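Local coordinates for protein propionate kinase (Francisella tularensis subsp. tularensis, PDB 3KHY) that probably catalyses the reversible transfer of phosphate from ATP to acetate, and perhaps to propionate, with magnesium as cofactor, at residues 195-200 with 309-314. Sequence-based numbering, arbitrary orientation.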
loop_
_atom_site.group_PDB
_atom_site.type_symbol
_atom_site.label_atom_id
_atom_site.label_comp_id
_atom_site.label_asym_id
_atom_site.label_seq_id
_atom_site.Cartn_x
_atom_site.Cartn_y
_atom_site.Cartn_z
ATOM N N ASN A 195 14.568 -9.634 17.072
ATOM C CA ASN A 195 14.519 -9.294 15.660
ATOM C C ASN A 195 13.378 -10.099 15.076
ATOM O O ASN A 195 13.557 -11.243 14.641
ATOM C CB ASN A 195 15.833 -9.635 14.966
ATOM C CG ASN A 195 16.989 -8.802 15.484
ATOM O OD1 ASN A 195 16.974 -7.576 15.403
ATOM N ND2 ASN A 195 17.990 -9.468 16.033
ATOM N N VAL A 196 12.193 -9.510 15.103
ATOM C CA VAL A 196 10.991 -10.276 14.816
ATOM C C VAL A 196 10.028 -9.496 13.948
ATOM O O VAL A 196 10.066 -8.263 13.885
ATOM C CB VAL A 196 10.264 -10.723 16.107
ATOM C CG1 VAL A 196 11.084 -11.773 16.861
ATOM C CG2 VAL A 196 9.929 -9.525 17.015
ATOM N N ILE A 197 9.185 -10.237 13.252
ATOM C CA ILE A 197 8.039 -9.662 12.569
ATOM C C ILE A 197 6.833 -10.081 13.386
ATOM O O ILE A 197 6.648 -11.264 13.649
ATOM C CB ILE A 197 7.922 -10.208 11.149
ATOM C CG1 ILE A 197 9.127 -9.748 10.325
ATOM C CG2 ILE A 197 6.593 -9.763 10.505
ATOM C CD1 ILE A 197 9.294 -10.495 8.993
ATOM N N VAL A 198 6.043 -9.105 13.823
ATOM C CA VAL A 198 4.889 -9.375 14.671
ATOM C C VAL A 198 3.606 -9.097 13.893
ATOM O O VAL A 198 3.385 -7.982 13.408
ATOM C CB VAL A 198 4.911 -8.522 15.965
ATOM C CG1 VAL A 198 3.660 -8.798 16.825
ATOM C CG2 VAL A 198 6.198 -8.792 16.780
ATOM N N ALA A 199 2.784 -10.131 13.750
ATOM C CA ALA A 199 1.484 -9.998 13.111
ATOM C C ALA A 199 0.407 -10.006 14.188
ATOM O O ALA A 199 0.102 -11.035 14.763
ATOM C CB ALA A 199 1.254 -11.128 12.125
ATOM N N HIS A 200 -0.130 -8.831 14.487
ATOM C CA HIS A 200 -1.222 -8.694 15.438
ATOM C C HIS A 200 -2.514 -8.800 14.645
ATOM O O HIS A 200 -2.882 -7.859 13.941
ATOM C CB HIS A 200 -1.150 -7.322 16.118
ATOM C CG HIS A 200 -2.261 -7.075 17.092
ATOM N ND1 HIS A 200 -2.050 -6.961 18.448
ATOM C CD2 HIS A 200 -3.598 -6.945 16.909
ATOM C CE1 HIS A 200 -3.203 -6.755 19.058
ATOM N NE2 HIS A 200 -4.160 -6.743 18.147
ATOM N N ILE A 309 13.323 -7.814 4.116
ATOM C CA ILE A 309 14.465 -6.947 3.786
ATOM C C ILE A 309 15.214 -6.420 5.003
ATOM O O ILE A 309 16.404 -6.105 4.900
ATOM C CB ILE A 309 14.081 -5.707 2.950
ATOM C CG1 ILE A 309 13.109 -4.815 3.730
ATOM C CG2 ILE A 309 13.534 -6.096 1.598
ATOM C CD1 ILE A 309 12.934 -3.432 3.098
ATOM N N TYR A 310 14.530 -6.300 6.140
ATOM C CA TYR A 310 15.149 -5.678 7.323
ATOM C C TYR A 310 16.044 -6.599 8.145
ATOM O O TYR A 310 16.655 -6.156 9.122
ATOM C CB TYR A 310 14.097 -5.081 8.258
ATOM C CG TYR A 310 13.223 -4.047 7.593
ATOM C CD1 TYR A 310 13.760 -2.836 7.151
ATOM C CD2 TYR A 310 11.857 -4.280 7.400
ATOM C CE1 TYR A 310 12.965 -1.886 6.529
ATOM C CE2 TYR A 310 11.055 -3.336 6.775
ATOM C CZ TYR A 310 11.617 -2.139 6.342
ATOM O OH TYR A 310 10.829 -1.189 5.725
ATOM N N PHE A 311 16.134 -7.869 7.767
ATOM C CA PHE A 311 16.759 -8.838 8.658
ATOM C C PHE A 311 17.916 -9.601 8.040
ATOM O O PHE A 311 17.743 -10.301 7.045
ATOM C CB PHE A 311 15.706 -9.839 9.167
ATOM C CG PHE A 311 14.569 -9.191 9.908
ATOM C CD1 PHE A 311 14.685 -8.894 11.262
ATOM C CD2 PHE A 311 13.387 -8.881 9.255
ATOM C CE1 PHE A 311 13.649 -8.286 11.958
ATOM C CE2 PHE A 311 12.332 -8.280 9.950
ATOM C CZ PHE A 311 12.469 -7.987 11.304
ATOM N N ASN A 312 19.092 -9.477 8.648
ATOM C CA ASN A 312 20.184 -10.374 8.322
ATOM C C ASN A 312 19.788 -11.768 8.790
ATOM O O ASN A 312 19.955 -12.756 8.078
ATOM C CB ASN A 312 21.473 -9.940 9.016
ATOM C CG ASN A 312 22.626 -10.874 8.718
ATOM O OD1 ASN A 312 23.039 -11.021 7.567
ATOM N ND2 ASN A 312 23.149 -11.517 9.754
ATOM N N LYS A 313 19.245 -11.824 9.998
ATOM C CA LYS A 313 18.757 -13.068 10.580
ATOM C C LYS A 313 17.430 -12.811 11.278
ATOM O O LYS A 313 17.377 -12.119 12.299
ATOM C CB LYS A 313 19.774 -13.622 11.580
ATOM C CG LYS A 313 19.332 -14.898 12.302
ATOM C CD LYS A 313 20.438 -15.391 13.234
ATOM C CE LYS A 313 19.957 -16.505 14.157
ATOM N NZ LYS A 313 20.932 -16.771 15.268
ATOM N N LEU A 314 16.352 -13.359 10.731
ATOM C CA LEU A 314 15.046 -13.235 11.378
ATOM C C LEU A 314 14.954 -14.183 12.562
ATOM O O LEU A 314 15.137 -15.386 12.389
ATOM C CB LEU A 314 13.924 -13.555 10.381
ATOM C CG LEU A 314 12.513 -13.547 10.974
ATOM C CD1 LEU A 314 12.115 -12.121 11.330
ATOM C CD2 LEU A 314 11.485 -14.179 10.014
HETATM O O HOH W 1 18.678 -12.265 14.774
#
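Phe311 sets its ring obliquely against the start of strand 196-201 and the residue before it, meeting Asn195, Val196 and Ile197 in turn. The strand is central in the five-stranded mixed sheet of one half of this acetokinase-family, actin-like ATPase fold; 309-314 is the connection that leads from helix 287-307 into the neighbouring parallel strand 316-320. The order of approaches shows how the ring follows the backbone: CE1 of Phe311 lies 3.6 Å from the carbonyl carbon C of Asn195, and CZ of Phe311 is 3.5 Å from O of Val196. Farther along, CE2 of Phe311 meets CG1 of Ile197 at 3.5 Å, the two side chains crossing obliquely. The Ile197 torsion accounts for this reach, since chi1 of -65° sets CG1 beside the backbone N and extends that branch, with CD1, to the ring, whereas CG2 stands anti to the N.

One face of the Phe311 ring takes CD1 of Leu314 over its centre, 3.9 Å above the plane, and the opposite face takes CB of Tyr310 nearer the rim. Although the CB of Leu314 points away from the strand, its CD1 turns back to within 3.9 Å of CG1 of Ile197. Met308 touches both Ile197 and Leu314, and Val211 of strand 205-211 touches Phe311, extending the apolar packing.

CB of Asn195 joins this packing, 3.9 Å from CD1 of Phe311, while its amide turns to polar partners. Its OD1 accepts a hydrogen bond from the backbone N of Asp212, and its backbone N is hydrogen-bonded to OD2 of Asp315. Across the contact one water accepts from ND2 of Asn195 and donates to O of Lys313, at 2.8 Å from that carbonyl oxygen.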